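Local atomic coordinates of putative NAD(P)H nitroreductase MhqN (Bacillus subtilis, PDB entry 3BEM), a protein that binds flavin mononucleotide as a homodimer and probably acts as an NAD(P)H-dependent nitroreductase that may contribute to the degradation of aromatic compounds. Residues H33-E38 / T63-D68; A50-A53 / Q57-K60; K74-G79 / E174-I179; M152-S157 / I192-E197. The protein carries 3 engineered substitutions. All blocks are in the same frame, centred on the assembly; numbering follows the deposited sequence. Where two conformers were deposited one is given.

Contact 1 of 4, residues H33-E38 / T63-D68; sequences HPITKE and TVLDQD. With PGO (S-1,2-propanediol), chain H.
Leu65 lies across Ile35 at about a right angle, bringing its CD2 methyl to 3.8 Å from CG2 of Ile35. This is the tight, inner side of the contact. Ile35 is buried, and its branched hydrocarbon suits a place shared with Leu40 and Met43 of helix 37-47 and Ala88 of strand 88-95. The outer side is looser. Leu65 turns its second methyl, CD1, toward the stem of the exposed Lys37, whose CG is 3.9 Å away. A lysine fits here because its extended aliphatic chain can pack while the ammonium end is carried onward; Tyr217 of the second subunit packs on both residues. A propanediol molecule, probably from the crystallisation liquor, sits beside them and engages both backbone polar groups of Ile35. Ile35 N donates to its O1 over 2.8 Å in a nearly straight bond (168° at the hydrogen), and O2 of the propanediol donates to Ile35 O over 2.6 Å. Thr36 and Asp66 are the N-caps of helices 37-47 and 67-76. The contact thus joins the lead-in to helix 37-47 with the turn between helix 67-76 and strand 59-64, the strand through which the sheet of the nitroreductase fold runs on into the second subunit.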
loop_
_atom_site.group_PDB
_atom_site.type_symbol
_atom_site.label_atom_id
_atom_site.label_comp_id
_atom_site.label_asym_id
_atom_site.label_seq_id
_atom_site.Cartn_x
_atom_site.Cartn_y
_atom_site.Cartn_z
ATOM N N HIS B 33 -11.468 24.411 -6.833
ATOM C CA HIS B 33 -11.749 23.038 -7.175
ATOM C C HIS B 33 -12.326 22.295 -5.979
ATOM O O HIS B 33 -11.751 21.327 -5.459
ATOM C CB HIS B 33 -10.460 22.418 -7.752
ATOM C CG HIS B 33 -10.016 23.126 -8.988
ATOM N ND1 HIS B 33 -10.568 22.870 -10.226
ATOM C CD2 HIS B 33 -9.148 24.140 -9.161
ATOM C CE1 HIS B 33 -10.006 23.658 -11.121
ATOM N NE2 HIS B 33 -9.139 24.443 -10.501
ATOM N N PRO B 34 -13.499 22.700 -5.533
ATOM C CA PRO B 34 -14.070 22.020 -4.364
ATOM C C PRO B 34 -14.318 20.576 -4.692
ATOM O O PRO B 34 -14.671 20.244 -5.817
ATOM C CB PRO B 34 -15.376 22.802 -4.093
ATOM C CG PRO B 34 -15.674 23.472 -5.345
ATOM C CD PRO B 34 -14.401 23.732 -6.072
ATOM N N ILE B 35 -14.131 19.725 -3.691
ATOM C CA ILE B 35 -14.461 18.305 -3.786
ATOM C C ILE B 35 -15.626 17.977 -2.867
ATOM O O ILE B 35 -15.715 18.544 -1.789
ATOM C CB ILE B 35 -13.212 17.446 -3.489
ATOM C CG1 ILE B 35 -13.378 16.004 -4.010
ATOM C CG2 ILE B 35 -12.891 17.415 -2.026
ATOM C CD1 ILE B 35 -12.115 15.110 -3.927
ATOM N N THR B 36 -16.536 17.110 -3.328
ATOM C CA THR B 36 -17.747 16.815 -2.578
ATOM C C THR B 36 -17.655 15.435 -1.952
ATOM O O THR B 36 -16.828 14.594 -2.352
ATOM C CB THR B 36 -18.970 16.889 -3.489
ATOM O OG1 THR B 36 -18.981 15.799 -4.431
ATOM C CG2 THR B 36 -18.974 18.216 -4.251
ATOM N N LYS B 37 -18.499 15.209 -0.953
ATOM C CA LYS B 37 -18.650 13.868 -0.397
ATOM C C LYS B 37 -19.021 12.864 -1.494
ATOM O O LYS B 37 -18.570 11.697 -1.442
ATOM C CB LYS B 37 -19.680 13.850 0.749
ATOM C CG LYS B 37 -19.228 14.617 1.975
ATOM C CD LYS B 37 -20.268 14.551 3.109
ATOM C CE LYS B 37 -19.978 15.545 4.209
ATOM N NZ LYS B 37 -21.024 15.485 5.275
ATOM N N GLU B 38 -19.807 13.263 -2.496
ATOM C CA GLU B 38 -20.136 12.369 -3.622
ATOM C C GLU B 38 -18.892 11.953 -4.435
ATOM O O GLU B 38 -18.724 10.787 -4.792
ATOM C CB GLU B 38 -21.162 13.023 -4.549
ATOM C CG GLU B 38 -22.546 13.228 -3.921
ATOM C CD GLU B 38 -23.201 14.534 -4.329
ATOM O OE1 GLU B 38 -22.554 15.372 -4.986
ATOM O OE2 GLU B 38 -24.370 14.738 -3.987
ATOM N N THR B 63 -11.834 12.377 6.724
ATOM C CA THR B 63 -11.748 13.224 5.542
ATOM C C THR B 63 -12.158 14.654 5.879
ATOM O O THR B 63 -13.326 14.907 6.211
ATOM C CB THR B 63 -12.627 12.677 4.396
ATOM O OG1 THR B 63 -12.285 11.301 4.152
ATOM C CG2 THR B 63 -12.458 13.494 3.127
ATOM N N VAL B 64 -11.190 15.564 5.802
ATOM C CA VAL B 64 -11.376 16.936 6.256
ATOM C C VAL B 64 -11.617 17.839 5.057
ATOM O O VAL B 64 -10.714 18.067 4.233
ATOM C CB VAL B 64 -10.170 17.453 7.079
ATOM C CG1 VAL B 64 -10.486 18.846 7.681
ATOM C CG2 VAL B 64 -9.791 16.406 8.178
ATOM N N LEU B 65 -12.834 18.384 5.000
ATOM C CA LEU B 65 -13.246 19.327 3.957
ATOM C C LEU B 65 -13.275 20.732 4.538
ATOM O O LEU B 65 -13.161 21.743 3.829
ATOM C CB LEU B 65 -14.644 18.939 3.427
ATOM C CG LEU B 65 -14.845 17.516 2.883
ATOM C CD1 LEU B 65 -16.338 17.197 2.650
ATOM C CD2 LEU B 65 -14.066 17.354 1.634
ATOM N N ASP B 66 -13.446 20.808 5.847
ATOM C CA ASP B 66 -13.564 22.111 6.518
ATOM C C ASP B 66 -12.282 22.933 6.427
ATOM O O ASP B 66 -11.241 22.540 6.943
ATOM C CB ASP B 66 -13.982 21.925 7.983
ATOM C CG ASP B 66 -14.327 23.248 8.659
ATOM O OD1 ASP B 66 -13.408 23.978 9.077
ATOM O OD2 ASP B 66 -15.522 23.578 8.723
ATOM N N GLN B 67 -12.366 24.118 5.821
ATOM C CA GLN B 67 -11.177 24.896 5.596
ATOM C C GLN B 67 -10.544 25.400 6.902
ATOM O O GLN B 67 -9.327 25.506 7.027
ATOM C CB GLN B 67 -11.465 26.025 4.616
ATOM C CG GLN B 67 -10.251 26.742 4.154
ATOM C CD GLN B 67 -9.231 25.862 3.426
ATOM O OE1 GLN B 67 -9.516 24.761 2.979
ATOM N NE2 GLN B 67 -8.040 26.396 3.286
ATOM N N ASP B 68 -11.357 25.687 7.910
ATOM C CA ASP B 68 -10.784 26.140 9.169
ATOM C C ASP B 68 -9.943 25.027 9.797
ATOM O O ASP B 68 -8.863 25.267 10.347
ATOM C CB ASP B 68 -11.888 26.556 10.133
ATOM C CG ASP B 68 -11.342 27.095 11.452
ATOM O OD1 ASP B 68 -10.585 28.081 11.413
ATOM O OD2 ASP B 68 -11.679 26.532 12.505
HETATM C C1 PGO H . -13.903 21.968 -0.635
HETATM C C2 PGO H . -14.786 21.300 0.418
HETATM C C3 PGO H . -15.251 22.310 1.484
HETATM O O1 PGO H . -13.135 21.043 -1.415
HETATM O O2 PGO H . -15.913 20.664 -0.235
#

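Contact 2 of 4, residues A50-A53 / Q57-K60. With FMN (flavin mononucleotide), chain E.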
loop_
_atom_site.group_PDB
_atom_site.type_symbol
_atom_site.label_atom_id
_atom_site.label_comp_id
_atom_site.label_asym_id
_atom_site.label_seq_id
_atom_site.Cartn_x
_atom_site.Cartn_y
_atom_site.Cartn_z
ATOM N N ALA B 50 -10.252 -3.166 -1.662
ATOM C CA ALA B 50 -8.844 -3.491 -1.452
ATOM C C ALA B 50 -8.720 -4.772 -0.668
ATOM O O ALA B 50 -9.575 -5.069 0.152
ATOM C CB ALA B 50 -8.127 -2.303 -0.738
ATOM N N PRO B 51 -7.612 -5.507 -0.858
ATOM C CA PRO B 51 -7.402 -6.645 0.043
ATOM C C PRO B 51 -6.978 -6.158 1.434
ATOM O O PRO B 51 -6.362 -5.096 1.584
ATOM C CB PRO B 51 -6.266 -7.392 -0.599
ATOM C CG PRO B 51 -5.477 -6.287 -1.214
ATOM C CD PRO B 51 -6.467 -5.327 -1.756
ATOM N N SER B 52 -7.326 -6.967 2.447
ATOM C CA SER B 52 -6.839 -6.720 3.810
ATOM C C SER B 52 -6.688 -8.079 4.495
ATOM O O SER B 52 -7.401 -9.015 4.192
ATOM C CB SER B 52 -7.785 -5.822 4.625
ATOM O OG SER B 52 -9.027 -6.439 4.963
ATOM N N ALA B 53 -5.710 -8.159 5.401
ATOM C CA ALA B 53 -5.382 -9.416 6.087
ATOM C C ALA B 53 -6.632 -9.917 6.797
ATOM O O ALA B 53 -7.253 -9.175 7.518
ATOM C CB ALA B 53 -4.294 -9.180 7.096
ATOM N N GLN B 57 -10.289 -5.431 7.309
ATOM C CA GLN B 57 -10.668 -4.073 6.892
ATOM C C GLN B 57 -10.219 -3.025 7.978
ATOM O O GLN B 57 -11.013 -2.250 8.539
ATOM C CB GLN B 57 -12.138 -4.053 6.584
ATOM C CG GLN B 57 -12.504 -4.964 5.445
ATOM C CD GLN B 57 -13.999 -5.245 5.385
ATOM O OE1 GLN B 57 -14.748 -4.367 5.013
ATOM N NE2 GLN B 57 -14.434 -6.464 5.805
ATOM N N HIS B 58 -8.910 -3.018 8.201
ATOM C CA HIS B 58 -8.215 -2.268 9.230
ATOM C C HIS B 58 -8.335 -0.750 9.099
ATOM O O HIS B 58 -8.141 -0.038 10.079
ATOM C CB HIS B 58 -6.720 -2.601 9.242
ATOM C CG HIS B 58 -6.414 -4.060 9.286
ATOM N ND1 HIS B 58 -6.727 -4.911 8.243
ATOM C CD2 HIS B 58 -5.785 -4.815 10.215
ATOM C CE1 HIS B 58 -6.302 -6.127 8.533
ATOM N NE2 HIS B 58 -5.737 -6.105 9.737
ATOM N N THR B 59 -8.592 -0.276 7.892
ATOM C CA THR B 59 -8.405 1.114 7.509
ATOM C C THR B 59 -9.642 1.944 7.759
ATOM O O THR B 59 -10.785 1.533 7.436
ATOM C CB THR B 59 -7.959 1.250 6.016
ATOM O OG1 THR B 59 -6.949 0.306 5.705
ATOM C CG2 THR B 59 -7.403 2.665 5.683
ATOM N N LYS B 60 -9.416 3.115 8.340
ATOM C CA LYS B 60 -10.410 4.166 8.423
ATOM C C LYS B 60 -9.852 5.435 7.807
ATOM O O LYS B 60 -8.619 5.650 7.792
ATOM C CB LYS B 60 -10.902 4.380 9.857
ATOM C CG LYS B 60 -11.745 3.213 10.395
ATOM C CD LYS B 60 -12.723 3.619 11.547
ATOM C CE LYS B 60 -13.947 2.673 11.607
ATOM N NZ LYS B 60 -15.137 3.295 12.248
HETATM N N1 FMN E . -4.554 -14.910 2.119
HETATM C C2 FMN E . -4.097 -16.185 2.387
HETATM O O2 FMN E . -4.649 -17.151 1.841
HETATM N N3 FMN E . -3.043 -16.387 3.265
HETATM C C4 FMN E . -2.421 -15.325 3.909
HETATM O O4 FMN E . -1.365 -15.570 4.530
HETATM C C4A FMN E . -2.907 -14.015 3.637
HETATM N N5 FMN E . -2.341 -12.901 4.254
HETATM C C5A FMN E . -2.771 -11.626 3.896
HETATM C C6 FMN E . -2.148 -10.493 4.446
HETATM C C7 FMN E . -2.573 -9.173 4.152
HETATM C C7M FMN E . -1.557 -8.050 4.239
HETATM C C8 FMN E . -3.623 -9.014 3.255
HETATM C C8M FMN E . -3.681 -7.759 2.444
HETATM C C9 FMN E . -4.251 -10.140 2.697
HETATM C C9A FMN E . -3.853 -11.456 2.994
HETATM N N10 FMN E . -4.465 -12.565 2.422
HETATM C C10 FMN E . -3.967 -13.827 2.720
HETATM C "C1'" FMN E . -5.740 -12.412 1.598
HETATM C "C2'" FMN E . -6.951 -11.853 2.399
HETATM O "O2'" FMN E . -7.582 -12.873 3.167
HETATM C "C3'" FMN E . -7.954 -11.231 1.403
HETATM O "O3'" FMN E . -7.319 -10.070 0.832
HETATM C "C4'" FMN E . -9.356 -10.937 1.985
HETATM O "O4'" FMN E . -9.994 -12.103 2.489
HETATM C "C5'" FMN E . -10.365 -10.385 0.954
HETATM O "O5'" FMN E . -10.439 -11.118 -0.278
HETATM P P FMN E . -10.423 -10.248 -1.632
HETATM O O1P FMN E . -10.463 -11.106 -2.801
HETATM O O2P FMN E . -11.638 -9.471 -1.705
HETATM O O3P FMN E . -9.151 -9.521 -1.531
#
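Ser52 OG accepts a hydrogen bond from Gln57 N over 2.8 Å, with 152° at the hydrogen, and so closes the short loop between residues 52 and 57. The hydroxyl gets there because chi1 of 69° sets OG between the backbone N and the carbonyl carbon. A short hydroxyl side chain suits this spot, since the CA atoms of Ser52 and Gln57 are 5.6 Å apart. His58 turns its ring edge to 50-53: Ser52 CB lies in the ring plane, 3.9 Å from His58 ND1, and Ala53 O is 3.4 Å from His58 CE1. Further out, Tyr131 OH bonds to NE2 of His58, and Asn146 OD1 takes the N-H of Ala53. The amide of Gln57 finds its partners elsewhere: OE1 accepts from Lys209 N of the second subunit and NE2 donates to Asn55 O. On its other flank the 50-53 segment lines the flavin: Ala53 CB is 3.4 Å from C7 of FMN and Pro51 CB 3.2 Å from O3'. Residues of the second subunit, among them Arg205, Arg208 and Lys82, hydrogen-bond the cofactor. Buried ND1 of His58 has no partner in the model, so the NE2 bond and packing probably hold the ring. This loop thus appears to contribute shape to the flavin site, along the dimethylbenzene end and the ribityl chain, while the other subunit supplies polar grip.

Contact 3 of 4, residues K74-G79 / E174-I179; sequences KQAANG and EAVKRI
Ala76 and Ala175 meet methyl to methyl where the C-terminal end of helix 67-76 abuts helix 173-180, two peripheral helices of the nitroreductase fold. The apolar packing centres on one atom, Ala76 CB. It lies 3.9 Å from Ala175 CB, 4.0 Å from Val176 CG2 and 3.8 Å from Ile179 CD1, all three on one side of the second helix. Alanine suits both sides, since its single methyl fills the space between backbones whose CA atoms, in Ala76 and Ala175, are 5.8 Å apart. Ile179 can join from one turn further on because CG1 is anti to the carbonyl carbon (chi1 -66°), and its tip then reaches Ala76. Val176, buried like Ala76, also packs on Phe171 and on Met191 of strand 186-195.

Backbone bonds shape the helix end. The weak pairs Gly79 N to Lys74 O (2.9 Å) and Asn78 N to Gln75 O (3.4 Å) follow the Schellman pattern, with Asn78 and Gly79 both at positive phi, a conformation that asparagine and glycine tolerate readily. Just before helix 173-180, Asp172 bonds through its backbone to Ala76, and its OD1 accepts from Ala175 N, which ties the start of that helix to this corner.

Among charged groups, Lys74 curls back over the turn: its NZ donates to Gly79 O over 3.0 Å, at 123° to the C=O and 46° out of the carbonyl plane.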
loop_
_atom_site.group_PDB
_atom_site.type_symbol
_atom_site.label_atom_id
_atom_site.label_comp_id
_atom_site.label_asym_id
_atom_site.label_seq_id
_atom_site.Cartn_x
_atom_site.Cartn_y
_atom_site.Cartn_z
ATOM N N LYS B 74 -2.169 22.784 9.414
ATOM C CA LYS B 74 -0.920 23.193 8.744
ATOM C C LYS B 74 0.285 23.070 9.659
ATOM O O LYS B 74 1.327 22.540 9.229
ATOM C CB LYS B 74 -0.996 24.620 8.187
ATOM C CG LYS B 74 0.209 24.959 7.347
ATOM C CD LYS B 74 -0.043 26.135 6.371
ATOM C CE LYS B 74 0.776 27.338 6.686
ATOM N NZ LYS B 74 2.210 27.102 6.397
ATOM N N GLN B 75 0.172 23.587 10.890
ATOM C CA GLN B 75 1.270 23.501 11.855
ATOM C C GLN B 75 1.591 22.056 12.171
ATOM O O GLN B 75 2.765 21.703 12.256
ATOM C CB GLN B 75 0.983 24.301 13.150
ATOM N N ALA B 76 0.567 21.220 12.318
ATOM C CA ALA B 76 0.749 19.801 12.646
ATOM C C ALA B 76 1.431 19.040 11.492
ATOM O O ALA B 76 2.169 18.079 11.723
ATOM C CB ALA B 76 -0.590 19.152 12.989
ATOM N N ALA B 77 1.194 19.518 10.277
ATOM C CA ALA B 77 1.780 18.936 9.055
ATOM C C ALA B 77 3.095 19.573 8.677
ATOM O O ALA B 77 3.371 19.818 7.505
ATOM C CB ALA B 77 0.774 19.025 7.889
ATOM N N ASN B 78 3.914 19.879 9.681
ATOM C CA ASN B 78 5.247 20.398 9.489
ATOM C C ASN B 78 5.237 21.684 8.662
ATOM O O ASN B 78 6.146 21.963 7.925
ATOM C CB ASN B 78 6.172 19.329 8.918
ATOM C CG ASN B 78 6.427 18.158 9.907
ATOM O OD1 ASN B 78 5.843 18.068 10.998
ATOM N ND2 ASN B 78 7.282 17.246 9.494
ATOM N N GLY B 79 4.194 22.482 8.827
ATOM C CA GLY B 79 4.065 23.699 8.076
ATOM C C GLY B 79 3.761 23.621 6.587
ATOM O O GLY B 79 3.835 24.616 5.898
ATOM N N GLU B 174 0.794 12.748 16.862
ATOM C CA GLU B 174 0.183 13.124 18.138
ATOM C C GLU B 174 -0.641 14.403 18.052
ATOM O O GLU B 174 -1.746 14.463 18.567
ATOM C CB GLU B 174 1.275 13.385 19.173
ATOM C CG GLU B 174 1.895 12.172 19.796
ATOM C CD GLU B 174 2.498 12.534 21.157
ATOM O OE1 GLU B 174 1.705 12.901 22.058
ATOM O OE2 GLU B 174 3.740 12.488 21.312
ATOM N N ALA B 175 -0.081 15.419 17.413
ATOM C CA ALA B 175 -0.786 16.670 17.220
ATOM C C ALA B 175 -2.056 16.485 16.393
ATOM O O ALA B 175 -3.129 17.066 16.699
ATOM C CB ALA B 175 0.145 17.679 16.566
ATOM N N VAL B 176 -1.931 15.715 15.308
ATOM C CA VAL B 176 -3.069 15.424 14.458
ATOM C C VAL B 176 -4.130 14.719 15.264
ATOM O O VAL B 176 -5.319 15.019 15.145
ATOM C CB VAL B 176 -2.653 14.571 13.222
ATOM C CG1 VAL B 176 -3.888 14.035 12.476
ATOM C CG2 VAL B 176 -1.738 15.418 12.290
ATOM N N LYS B 177 -3.726 13.753 16.095
ATOM C CA LYS B 177 -4.734 13.038 16.885
ATOM C C LYS B 177 -5.436 14.002 17.854
ATOM O O LYS B 177 -6.673 13.906 18.060
ATOM C CB LYS B 177 -4.155 11.837 17.630
ATOM C CG LYS B 177 -3.713 10.695 16.725
ATOM C CD LYS B 177 -4.171 9.314 17.163
ATOM C CE LYS B 177 -3.159 8.570 17.986
ATOM N NZ LYS B 177 -3.629 7.153 18.237
ATOM N N ARG B 178 -4.688 14.916 18.471
ATOM C CA ARG B 178 -5.328 15.868 19.392
ATOM C C ARG B 178 -6.274 16.806 18.647
ATOM O O ARG B 178 -7.345 17.133 19.121
ATOM C CB ARG B 178 -4.327 16.751 20.100
ATOM C CG ARG B 178 -3.528 16.090 21.140
ATOM C CD ARG B 178 -2.859 17.137 22.013
ATOM N NE ARG B 178 -1.927 17.958 21.260
ATOM C CZ ARG B 178 -0.703 17.575 20.898
ATOM N NH1 ARG B 178 -0.218 16.391 21.253
ATOM N NH2 ARG B 178 0.066 18.405 20.205
ATOM N N ILE B 179 -5.847 17.307 17.503
ATOM C CA ILE B 179 -6.683 18.236 16.749
ATOM C C ILE B 179 -7.957 17.599 16.257
ATOM O O ILE B 179 -9.008 18.237 16.277
ATOM C CB ILE B 179 -5.906 18.842 15.559
ATOM C CG1 ILE B 179 -4.763 19.714 16.043
ATOM C CG2 ILE B 179 -6.807 19.643 14.633
ATOM C CD1 ILE B 179 -3.723 19.905 14.963
#

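Contact 4 of 4, residues M152-S157 / I192-E197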
loop_
_atom_site.group_PDB
_atom_site.type_symbol
_atom_site.label_atom_id
_atom_site.label_comp_id
_atom_site.label_asym_id
_atom_site.label_seq_id
_atom_site.Cartn_x
_atom_site.Cartn_y
_atom_site.Cartn_z
HETATM N N MSE B 152 -2.845 3.268 -1.274
HETATM C CA MSE B 152 -2.439 3.209 -2.666
HETATM C C MSE B 152 -3.648 3.070 -3.583
HETATM O O MSE B 152 -3.740 3.698 -4.640
HETATM C CB MSE B 152 -1.457 2.076 -2.887
HETATM C CG MSE B 152 -0.903 1.968 -4.266
HETATM SE SE MSE B 152 0.471 3.318 -4.665
HETATM C CE MSE B 152 -0.544 4.605 -5.693
HETATM N N MSE B 153 -4.598 2.229 -3.160
HETATM C CA MSE B 153 -5.853 2.092 -3.869
HETATM C C MSE B 153 -6.603 3.428 -3.913
HETATM O O MSE B 153 -7.148 3.811 -4.963
HETATM C CB MSE B 153 -6.727 0.973 -3.259
HETATM C CG MSE B 153 -8.067 0.860 -3.914
HETATM SE SE MSE B 153 -7.958 0.033 -5.597
HETATM C CE MSE B 153 -7.917 -1.915 -5.004
ATOM N N PHE B 154 -6.623 4.149 -2.800
ATOM C CA PHE B 154 -7.260 5.495 -2.808
ATOM C C PHE B 154 -6.634 6.415 -3.870
ATOM O O PHE B 154 -7.335 7.058 -4.643
ATOM C CB PHE B 154 -7.216 6.181 -1.443
ATOM C CG PHE B 154 -7.873 7.555 -1.478
ATOM C CD1 PHE B 154 -9.257 7.676 -1.480
ATOM C CD2 PHE B 154 -7.116 8.691 -1.725
ATOM C CE1 PHE B 154 -9.847 8.904 -1.624
ATOM C CE2 PHE B 154 -7.714 9.921 -1.880
ATOM C CZ PHE B 154 -9.089 10.017 -1.823
HETATM N N MSE B 155 -5.318 6.505 -3.864
HETATM C CA MSE B 155 -4.615 7.401 -4.771
HETATM C C MSE B 155 -4.874 7.044 -6.254
HETATM O O MSE B 155 -5.021 7.936 -7.065
HETATM C CB MSE B 155 -3.127 7.504 -4.378
HETATM C CG MSE B 155 -2.964 8.187 -3.080
HETATM SE SE MSE B 155 -1.041 8.475 -2.803
HETATM C CE MSE B 155 -0.620 6.743 -1.979
ATOM N N LEU B 156 -4.867 5.744 -6.608
ATOM C CA LEU B 156 -5.163 5.332 -7.985
ATOM C C LEU B 156 -6.632 5.593 -8.354
ATOM O O LEU B 156 -6.905 6.011 -9.482
ATOM C CB LEU B 156 -4.784 3.895 -8.228
ATOM C CG LEU B 156 -3.241 3.704 -8.277
ATOM C CD1 LEU B 156 -2.980 2.203 -8.057
ATOM C CD2 LEU B 156 -2.595 4.294 -9.563
ATOM N N SER B 157 -7.540 5.422 -7.386
ATOM C CA SER B 157 -8.953 5.796 -7.601
ATOM C C SER B 157 -9.100 7.297 -7.891
ATOM O O SER B 157 -9.791 7.718 -8.798
ATOM C CB SER B 157 -9.793 5.409 -6.380
ATOM O OG SER B 157 -9.732 4.001 -6.118
ATOM N N ILE B 192 -3.116 12.222 3.206
ATOM C CA ILE B 192 -3.196 12.395 1.764
ATOM C C ILE B 192 -3.949 13.657 1.484
ATOM O O ILE B 192 -5.115 13.771 1.893
ATOM C CB ILE B 192 -3.917 11.227 1.065
ATOM C CG1 ILE B 192 -3.214 9.882 1.411
ATOM C CG2 ILE B 192 -3.948 11.446 -0.456
ATOM C CD1 ILE B 192 -3.992 8.633 0.939
ATOM N N THR B 193 -3.315 14.569 0.766
ATOM C CA THR B 193 -4.036 15.720 0.229
ATOM C C THR B 193 -4.572 15.372 -1.132
ATOM O O THR B 193 -3.944 14.628 -1.897
ATOM C CB THR B 193 -3.188 16.994 0.168
ATOM O OG1 THR B 193 -1.884 16.714 -0.322
ATOM C CG2 THR B 193 -3.096 17.632 1.518
ATOM N N ILE B 194 -5.730 15.953 -1.474
ATOM C CA ILE B 194 -6.348 15.756 -2.774
ATOM C C ILE B 194 -6.792 17.114 -3.313
ATOM O O ILE B 194 -7.203 17.996 -2.559
ATOM C CB ILE B 194 -7.526 14.736 -2.687
ATOM C CG1 ILE B 194 -8.065 14.449 -4.082
ATOM C CG2 ILE B 194 -8.654 15.262 -1.728
ATOM C CD1 ILE B 194 -9.013 13.278 -4.118
ATOM N N GLY B 195 -6.694 17.304 -4.634
ATOM C CA GLY B 195 -7.066 18.522 -5.263
ATOM C C GLY B 195 -6.681 18.529 -6.705
ATOM O O GLY B 195 -6.563 17.468 -7.299
ATOM N N LYS B 196 -6.506 19.726 -7.273
ATOM C CA LYS B 196 -6.096 19.882 -8.678
ATOM C C LYS B 196 -4.779 20.640 -8.659
ATOM O O LYS B 196 -4.691 21.757 -8.089
ATOM C CB LYS B 196 -7.137 20.621 -9.495
ATOM C CG LYS B 196 -8.527 19.943 -9.565
ATOM C CD LYS B 196 -8.555 18.569 -10.243
ATOM C CE LYS B 196 -10.023 18.001 -10.326
ATOM N NZ LYS B 196 -10.913 18.643 -11.305
ATOM N N GLU B 197 -3.756 20.044 -9.259
ATOM C CA GLU B 197 -2.448 20.685 -9.382
ATOM C C GLU B 197 -2.355 21.395 -10.728
ATOM O O GLU B 197 -2.855 20.879 -11.707
ATOM C CB GLU B 197 -1.341 19.643 -9.225
ATOM C CG GLU B 197 0.044 20.201 -9.440
ATOM C CD GLU B 197 1.141 19.314 -8.962
ATOM O OE1 GLU B 197 1.187 18.151 -9.393
ATOM O OE2 GLU B 197 2.008 19.815 -8.201
#
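Helix 152-157, bearing Phe154 and Met155, runs almost parallel to strand 192-195, bearing Ile192 and Ile194, at 9° between their directions and 10.7 Å between their axes. That spacing is bridged by side chains alone. Ile192 reaches out with CD1, which sits 4.1 Å from Phe154 CD2 and 4.2 Å from Met155 CG; the side chains of Phe154 and Ile192 run alongside each other, head to tail. Phe154, with CG anti to its own N (chi1 180°), extends from the helix toward the sheet, so that CZ at the end of the ring comes within 4.0 Å of Ile194 CD1. Those two side chains cross at about a right angle. A flat, wide ring suits this place because it can span the gap and still touch both isoleucines, and it packs further on Leu90 and Phe44.

The layer formed is the one between the long helix 136-161 and the antiparallel sheet of the nitroreductase fold, and all four touching residues are buried. Beta-branched isoleucines fit the extended strand, whereas Thr193 between them points its CB to the other side of the sheet, against Phe29 and Met168. Met155, a selenomethionine in the crystal, bends at chi3 and packs on Pro167 and on Leu149 of the second subunit; its side chain is about 6 Å from a bound FMN. Within the helix, the backbone O of Met153 accepts two bonds, from Ser157 N at 2.9 Å and Ser157 OG at 2.8 Å, which approach from opposite faces of the carbonyl plane.

How the contacts relate
Along the chain, contact 2 is nested inside the loop closed by contact 1, and contacts 3 and 4 follow with their segments alternating. Contacts 1 and 2 share strand 59-64, yet their centres lie 24 Å apart, near its two ends. Contact 1 shares helix 67-76 with contact 3, 18 Å away, without touching it. Contacts 1 and 4, 13 Å apart between centres, do touch: Ile35 CD1 is 3.6 Å from Ile194 CD1. In the conformer given, Met153 also packs on Ala50 of contact 2. The buried layer on the sheet thus adjoins the end of strand 59-64 and probably the flavin-lining loop. All four contacts reach the second subunit, contact 3 through Asn78 on Phe130 of that chain.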